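Local coordinates for protein probable ribose-5-phosphate isomerase B (Mycoplasma genitalium, PDB 6MU0) that probably interconverts ribulose 5-phosphate and ribose 5-phosphate in the non-oxidative stage of the pentose phosphate pathway, at residues Phe58-Ala61 and Asp62-Lys66; Lys130-Asp133 and Asp134-Ala138; Arg147-Asp150 and Lys151-Arg154. All coordinates share one frame; numbering follows the deposited sequence. Where two conformers were deposited one is given.

Contact 1 of 3, residues Phe58-Ala61 and Asp62-Lys66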
loop_
_atom_site.group_PDB
_atom_site.type_symbol
_atom_site.label_atom_id
_atom_site.label_comp_id
_atom_site.label_asym_id
_atom_site.label_seq_id
_atom_site.Cartn_x
_atom_site.Cartn_y
_atom_site.Cartn_z
ATOM N N PHE A 58 10.603 -2.042 1.363
ATOM C CA PHE A 58 10.819 -3.274 2.112
ATOM C C PHE A 58 10.481 -3.116 3.592
ATOM O O PHE A 58 10.028 -4.079 4.217
ATOM C CB PHE A 58 12.237 -3.810 1.886
ATOM C CG PHE A 58 12.483 -4.285 0.476
ATOM C CD1 PHE A 58 11.596 -5.164 -0.133
ATOM C CD2 PHE A 58 13.576 -3.840 -0.249
ATOM C CE1 PHE A 58 11.804 -5.606 -1.435
ATOM C CE2 PHE A 58 13.782 -4.274 -1.558
ATOM C CZ PHE A 58 12.885 -5.145 -2.148
ATOM N N LEU A 59 10.675 -1.928 4.169
ATOM C CA LEU A 59 10.247 -1.717 5.549
ATOM C C LEU A 59 8.759 -2.000 5.703
ATOM O O LEU A 59 8.338 -2.717 6.616
ATOM C CB LEU A 59 10.553 -0.289 5.992
ATOM C CG LEU A 59 12.014 0.053 6.275
ATOM C CD1 LEU A 59 12.112 1.515 6.678
ATOM C CD2 LEU A 59 12.616 -0.845 7.353
ATOM N N VAL A 60 7.942 -1.437 4.815
ATOM C CA VAL A 60 6.499 -1.645 4.885
ATOM C C VAL A 60 6.149 -3.087 4.550
ATOM O O VAL A 60 5.376 -3.740 5.260
ATOM C CB VAL A 60 5.779 -0.665 3.940
ATOM C CG1 VAL A 60 4.340 -1.100 3.704
ATOM C CG2 VAL A 60 5.824 0.742 4.496
ATOM N N ALA A 61 6.672 -3.587 3.429
ATOM C CA ALA A 61 6.258 -4.898 2.949
ATOM C C ALA A 61 6.677 -6.006 3.909
ATOM O O ALA A 61 5.931 -6.973 4.107
ATOM C CB ALA A 61 6.813 -5.140 1.552
ATOM N N ASP A 62 7.861 -5.889 4.518
ATOM C CA ASP A 62 8.273 -6.894 5.491
ATOM C C ASP A 62 7.359 -6.908 6.710
ATOM O O ASP A 62 7.154 -7.968 7.306
ATOM C CB ASP A 62 9.735 -6.691 5.897
ATOM C CG ASP A 62 10.720 -7.230 4.866
ATOM O OD1 ASP A 62 10.359 -8.139 4.087
ATOM O OD2 ASP A 62 11.873 -6.750 4.851
ATOM N N LYS A 63 6.795 -5.756 7.095
ATOM C CA LYS A 63 5.811 -5.751 8.177
ATOM C C LYS A 63 4.519 -6.429 7.741
ATOM O O LYS A 63 3.962 -7.260 8.471
ATOM C CB LYS A 63 5.532 -4.323 8.652
ATOM C CG LYS A 63 6.644 -3.694 9.457
ATOM C CD LYS A 63 6.782 -4.350 10.818
ATOM C CE LYS A 63 7.784 -3.599 11.677
ATOM N NZ LYS A 63 7.924 -4.221 13.020
ATOM N N VAL A 64 4.011 -6.073 6.555
ATOM C CA VAL A 64 2.775 -6.680 6.071
ATOM C C VAL A 64 2.926 -8.192 5.965
ATOM O O VAL A 64 2.009 -8.943 6.311
ATOM C CB VAL A 64 2.337 -6.020 4.749
ATOM C CG1 VAL A 64 1.154 -6.757 4.134
ATOM C CG2 VAL A 64 1.991 -4.564 5.000
ATOM N N LYS A 65 4.104 -8.658 5.531
ATOM C CA LYS A 65 4.382 -10.089 5.411
ATOM C C LYS A 65 4.111 -10.854 6.704
ATOM O O LYS A 65 3.722 -12.025 6.655
ATOM C CB LYS A 65 5.839 -10.280 4.977
ATOM C CG LYS A 65 6.407 -11.690 5.087
ATOM C CD LYS A 65 7.850 -11.704 4.589
ATOM C CE LYS A 65 8.501 -13.068 4.719
ATOM N NZ LYS A 65 9.897 -13.037 4.194
ATOM N N LYS A 66 4.319 -10.221 7.866
ATOM C CA LYS A 66 4.114 -10.878 9.157
ATOM C C LYS A 66 2.640 -11.060 9.503
ATOM O O LYS A 66 2.304 -11.909 10.337
ATOM C CB LYS A 66 4.788 -10.050 10.254
ATOM C CG LYS A 66 6.292 -9.900 10.087
ATOM C CD LYS A 66 6.840 -8.757 10.929
ATOM C CE LYS A 66 6.553 -8.951 12.409
ATOM N NZ LYS A 66 7.064 -7.807 13.215
#
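Asp62 lies one turn after Phe58 on helix 53-66, an amphipathic helix packed on the parallel beta sheet of this LacAB/RpiB-family fold, and folds its side chain back beside Phe58 O. Four i to i+4 backbone bonds link residues 58-61 to 62-65. Asp62 N reaches Phe58 O at 2.8 Å, with the donor tilted 30° from the carbonyl plane, Val64 N meets Val60 O at 3.0 Å almost in line with the C=O bond, and Lys65 N bonds to Ala61 O at 2.9 Å. The bond from Lys63 N to Leu59 O is weak.

Apolar contact is confined to the buried side, where Val60 CG1 and Val64 CG2 approach to 4.4 Å. Val60 also touches Ala16 of strand 12-16, and Ala61 fits against Ala87 of helix 81-88, so this face joins the sheet and a neighbouring helix.

Elsewhere Asp62 and Lys63 run beside carbonyls of the preceding turn. Asp62 has CG beside its own backbone N (chi1 -79°); its OD2 stands 3.3 Å from Phe58 O, two acceptors that cannot bond. With CG likewise beside the backbone N (chi1 -73°), Lys63 brings CG to 3.4 Å from Leu59 O, and a bend at chi2 then leads the chain away.

Contact 2 of 3, residues Lys130-Asp133 and Asp134-Ala138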
loop_
_atom_site.group_PDB
_atom_site.type_symbol
_atom_site.label_atom_id
_atom_site.label_comp_id
_atom_site.label_asym_id
_atom_site.label_seq_id
_atom_site.Cartn_x
_atom_site.Cartn_y
_atom_site.Cartn_z
ATOM N N LYS A 130 -8.701 10.202 -1.697
ATOM C CA LYS A 130 -9.885 9.468 -2.142
ATOM C C LYS A 130 -9.549 8.021 -2.479
ATOM O O LYS A 130 -10.338 7.108 -2.202
ATOM C CB LYS A 130 -10.500 10.154 -3.359
ATOM C CG LYS A 130 -11.048 11.527 -3.053
ATOM C CD LYS A 130 -11.398 12.279 -4.320
ATOM C CE LYS A 130 -11.673 13.736 -4.020
ATOM N NZ LYS A 130 -11.885 14.495 -5.280
ATOM N N ILE A 131 -8.391 7.805 -3.105
ATOM C CA ILE A 131 -7.938 6.451 -3.412
ATOM C C ILE A 131 -7.779 5.645 -2.129
ATOM O O ILE A 131 -8.263 4.512 -2.020
ATOM C CB ILE A 131 -6.630 6.519 -4.216
ATOM C CG1 ILE A 131 -6.902 7.025 -5.640
ATOM C CG2 ILE A 131 -5.906 5.175 -4.202
ATOM C CD1 ILE A 131 -5.651 7.447 -6.385
ATOM N N VAL A 132 -7.085 6.223 -1.145
ATOM C CA VAL A 132 -6.898 5.560 0.145
ATOM C C VAL A 132 -8.242 5.214 0.769
ATOM O O VAL A 132 -8.469 4.082 1.215
ATOM C CB VAL A 132 -6.043 6.440 1.076
ATOM C CG1 VAL A 132 -6.044 5.880 2.488
ATOM C CG2 VAL A 132 -4.612 6.541 0.565
ATOM N N ASP A 133 -9.158 6.184 0.815
ATOM C CA ASP A 133 -10.441 5.942 1.468
ATOM C C ASP A 133 -11.214 4.818 0.785
ATOM O O ASP A 133 -11.793 3.955 1.457
ATOM C CB ASP A 133 -11.280 7.223 1.487
ATOM C CG ASP A 133 -10.828 8.226 2.547
ATOM O OD1 ASP A 133 -10.018 7.874 3.434
ATOM O OD2 ASP A 133 -11.301 9.379 2.483
ATOM N N ASP A 134 -11.245 4.814 -0.551
ATOM C CA ASP A 134 -12.019 3.790 -1.249
ATOM C C ASP A 134 -11.355 2.423 -1.147
ATOM O O ASP A 134 -12.043 1.399 -1.063
ATOM C CB ASP A 134 -12.266 4.188 -2.704
ATOM C CG ASP A 134 -13.750 4.256 -3.039
ATOM O OD1 ASP A 134 -14.576 4.344 -2.101
ATOM O OD2 ASP A 134 -14.100 4.201 -4.235
ATOM N N PHE A 135 -10.021 2.389 -1.151
ATOM C CA PHE A 135 -9.300 1.136 -0.956
ATOM C C PHE A 135 -9.613 0.534 0.409
ATOM O O PHE A 135 -9.871 -0.670 0.521
ATOM C CB PHE A 135 -7.804 1.413 -1.102
ATOM C CG PHE A 135 -6.928 0.204 -0.930
ATOM C CD1 PHE A 135 -6.674 -0.634 -2.000
ATOM C CD2 PHE A 135 -6.325 -0.071 0.287
ATOM C CE1 PHE A 135 -5.849 -1.729 -1.861
ATOM C CE2 PHE A 135 -5.503 -1.172 0.436
ATOM C CZ PHE A 135 -5.268 -2.003 -0.641
ATOM N N LEU A 136 -9.629 1.366 1.454
ATOM C CA LEU A 136 -9.883 0.861 2.800
ATOM C C LEU A 136 -11.341 0.467 3.000
ATOM O O LEU A 136 -11.628 -0.471 3.752
ATOM C CB LEU A 136 -9.467 1.903 3.837
ATOM C CG LEU A 136 -7.963 2.152 3.910
ATOM C CD1 LEU A 136 -7.655 3.284 4.855
ATOM C CD2 LEU A 136 -7.244 0.889 4.343
ATOM N N LYS A 137 -12.269 1.167 2.345
ATOM C CA LYS A 137 -13.690 0.866 2.484
ATOM C C LYS A 137 -14.097 -0.387 1.717
ATOM O O LYS A 137 -15.048 -1.069 2.115
ATOM C CB LYS A 137 -14.510 2.063 1.996
ATOM C CG LYS A 137 -16.009 1.952 2.219
ATOM C CD LYS A 137 -16.721 3.210 1.742
ATOM C CE LYS A 137 -18.221 3.126 1.980
ATOM N NZ LYS A 137 -18.924 4.357 1.521
ATOM N N ALA A 138 -13.406 -0.698 0.625
ATOM C CA ALA A 138 -13.765 -1.829 -0.208
ATOM C C ALA A 138 -13.431 -3.143 0.496
ATOM O O ALA A 138 -12.611 -3.198 1.415
ATOM C CB ALA A 138 -13.015 -1.750 -1.537
#
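Val132 and Leu136, one turn apart on helix 125-137, lie side by side and point the same way, with Val132 CG1 3.9 Å from Leu136 CD1. The branch of Val132 that touches is the one anti to its backbone N (chi1 170°), while Leu136 carries CG beside its own N, so that CG sits 3.4 Å from Val132 O and CD1 continues back to the valine methyl. The same carbonyl accepts Leu136 N at 3.0 Å.

Three more bonds of this i to i+4 kind bind the turns: Asp134 N to Lys130 O, Phe135 N to Ile131 O at 2.9 Å, and Lys137 N to Asp133 O, the most bent of them at 148°. Phe135 CB rests 3.3 Å from Ile131 O, but its ring swings away from the preceding turn.

Around this first shell the helix presents distinct faces. Val132 and Leu136 meet Leu32 of helix 22-34, while Ile131, Val132 and Phe135 all reach Leu116 on strand 115-117. From helix 22-34, His31 NE2 also hydrogen-bonds Asp133 OD1, giving that carboxylate a partner beside the apolar seam. Near the C-terminal end, Arg108 of helix 101-109 makes a cation-pi contact with the Phe135 ring and hydrogen-bonds Phe135 O through NH2, so one guanidinium grips both the side chain and the backbone of this turn. Ala138 then leaves helical geometry, although its N still bonds to Asp134 O at 3.0 Å.

The arrangement is that of an amphipathic helix packed on one face of a parallel sheet and flanked by helices 22-34 and 101-109, as in Rossmann-like alpha/beta folds.

Contact 3 of 3, residues Arg147-Asp150 and Lys151-Arg154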
loop_
_atom_site.group_PDB
_atom_site.type_symbol
_atom_site.label_atom_id
_atom_site.label_comp_id
_atom_site.label_asym_id
_atom_site.label_seq_id
_atom_site.Cartn_x
_atom_site.Cartn_y
_atom_site.Cartn_z
ATOM N N ARG A 147 -9.580 -17.785 -6.430
ATOM C CA ARG A 147 -8.873 -18.777 -7.231
ATOM C C ARG A 147 -7.647 -18.163 -7.897
ATOM O O ARG A 147 -6.581 -18.787 -7.963
ATOM C CB ARG A 147 -9.825 -19.320 -8.289
ATOM C CG ARG A 147 -9.219 -20.370 -9.176
ATOM C CD ARG A 147 -10.228 -20.869 -10.192
ATOM N NE ARG A 147 -10.526 -19.881 -11.227
ATOM C CZ ARG A 147 -11.733 -19.386 -11.489
ATOM N NH1 ARG A 147 -12.797 -19.771 -10.790
ATOM N NH2 ARG A 147 -11.884 -18.504 -12.467
ATOM N N ARG A 148 -7.777 -16.931 -8.384
ATOM C CA ARG A 148 -6.664 -16.273 -9.057
ATOM C C ARG A 148 -5.557 -15.891 -8.080
ATOM O O ARG A 148 -4.378 -16.170 -8.327
ATOM C CB ARG A 148 -7.184 -15.074 -9.845
ATOM C CG ARG A 148 -8.046 -15.523 -11.017
ATOM C CD ARG A 148 -8.975 -14.453 -11.537
ATOM N NE ARG A 148 -9.871 -15.033 -12.529
ATOM C CZ ARG A 148 -10.963 -14.442 -12.993
ATOM N NH1 ARG A 148 -11.310 -13.234 -12.552
ATOM N NH2 ARG A 148 -11.717 -15.073 -13.883
ATOM N N ILE A 149 -5.910 -15.257 -6.956
ATOM C CA ILE A 149 -4.910 -14.905 -5.948
ATOM C C ILE A 149 -4.186 -16.154 -5.453
ATOM O O ILE A 149 -2.970 -16.148 -5.224
ATOM C CB ILE A 149 -5.575 -14.128 -4.795
ATOM C CG1 ILE A 149 -6.094 -12.776 -5.293
ATOM C CG2 ILE A 149 -4.612 -13.949 -3.633
ATOM C CD1 ILE A 149 -5.072 -11.990 -6.074
ATOM N N ASP A 150 -4.933 -17.251 -5.273
ATOM C CA ASP A 150 -4.318 -18.502 -4.833
ATOM C C ASP A 150 -3.215 -18.945 -5.785
ATOM O O ASP A 150 -2.211 -19.522 -5.354
ATOM C CB ASP A 150 -5.368 -19.609 -4.718
ATOM C CG ASP A 150 -6.255 -19.458 -3.497
ATOM O OD1 ASP A 150 -5.959 -18.606 -2.638
ATOM O OD2 ASP A 150 -7.257 -20.199 -3.401
ATOM N N LYS A 151 -3.397 -18.718 -7.088
ATOM C CA LYS A 151 -2.367 -19.098 -8.053
ATOM C C LYS A 151 -1.098 -18.272 -7.873
ATOM O O LYS A 151 0.014 -18.785 -8.056
ATOM C CB LYS A 151 -2.906 -18.972 -9.477
ATOM C CG LYS A 151 -3.928 -20.050 -9.813
ATOM C CD LYS A 151 -4.508 -19.907 -11.206
ATOM C CE LYS A 151 -5.362 -21.115 -11.557
ATOM N NZ LYS A 151 -5.955 -21.011 -12.921
ATOM N N ILE A 152 -1.239 -16.986 -7.541
ATOM C CA ILE A 152 -0.068 -16.150 -7.283
ATOM C C ILE A 152 0.662 -16.643 -6.043
ATOM O O ILE A 152 1.894 -16.769 -6.026
ATOM C CB ILE A 152 -0.478 -14.675 -7.120
ATOM C CG1 ILE A 152 -1.203 -14.163 -8.365
ATOM C CG2 ILE A 152 0.747 -13.828 -6.793
ATOM C CD1 ILE A 152 -1.679 -12.733 -8.231
ATOM N N ILE A 153 -0.099 -16.899 -4.978
ATOM C CA ILE A 153 0.490 -17.367 -3.730
ATOM C C ILE A 153 1.198 -18.700 -3.939
ATOM O O ILE A 153 2.307 -18.908 -3.433
ATOM C CB ILE A 153 -0.587 -17.428 -2.631
ATOM C CG1 ILE A 153 -1.120 -16.023 -2.328
ATOM C CG2 ILE A 153 -0.040 -18.075 -1.371
ATOM C CD1 ILE A 153 -2.380 -16.023 -1.489
ATOM N N ARG A 154 0.582 -19.614 -4.691
ATOM C CA ARG A 154 1.203 -20.909 -4.945
ATOM C C ARG A 154 2.505 -20.764 -5.722
ATOM O O ARG A 154 3.491 -21.448 -5.424
ATOM C CB ARG A 154 0.231 -21.823 -5.685
ATOM C CG ARG A 154 0.625 -23.281 -5.612
ATOM C CD ARG A 154 -0.586 -24.193 -5.702
ATOM N NE ARG A 154 -0.918 -24.539 -7.079
ATOM C CZ ARG A 154 -0.350 -25.536 -7.750
ATOM N NH1 ARG A 154 -0.714 -25.790 -9.000
ATOM N NH2 ARG A 154 0.585 -26.278 -7.171
#
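Ile149 meets Ile152 and Ile153 on the C-terminal helix 144-158 of this LacAB/RpiB-family chain, in an i to i+3 and i to i+4 apolar cluster along one side of the helix. Ile149 runs at a slant to both partners and offers a different branch to each: in the conformers described here, of both Ile149 and Ile153, Ile149 CG1 lies beside the backbone N (chi1 -66°) and carries CD1 to within 4.1 Å of Ile152 CD1, while Ile149 CG2, anti to that N, meets Ile153 CD1 at 3.7 Å. Ile149 and Ile152 also touch Leu94 in a loop of the same chain.

Lys151 is turned back along the helix, its CG 3.5 Å from Arg147 O and the chain extended beyond. Arg147 NE and Lys151 NZ, like charges, remain 5.0 Å apart. Arg148, which probably binds ribulose 5-phosphate as in related enzymes, points away from the following turn. Asp150 is hydrogen-bonded through OD1 to Gln146, and Arg154 forms a salt bridge with Glu158; one partner precedes residues 147-154 and the other lies a turn beyond them.

The backbone bonds of Lys151 N and Ile152 N are weak; beyond them Ile153 N meets Ile149 O at 3.0 Å, with an N-H...O angle of 169°.

In the fold
From the N terminus, the chain meets contact 1 on helix 53-66, contact 2 on helix 125-137 and contact 3 on helix 144-158. Each spans successive turns of a single helix and closes no long loop; the three follow in series, neither nesting nor crossing. Contacts 1 and 2 lie on opposite sides of the chain's centre, their own centres about 20 Å apart; contact 1 packs on strand 12-16 and contact 2 on strand 115-117 of the same parallel sheet. Contact 3, on the next helix after contact 2, sits farther out, its centre about 19 Å from that of the chain. No two contacts touch: contact 3 comes within about 11 Å of each of the others between nearest atoms.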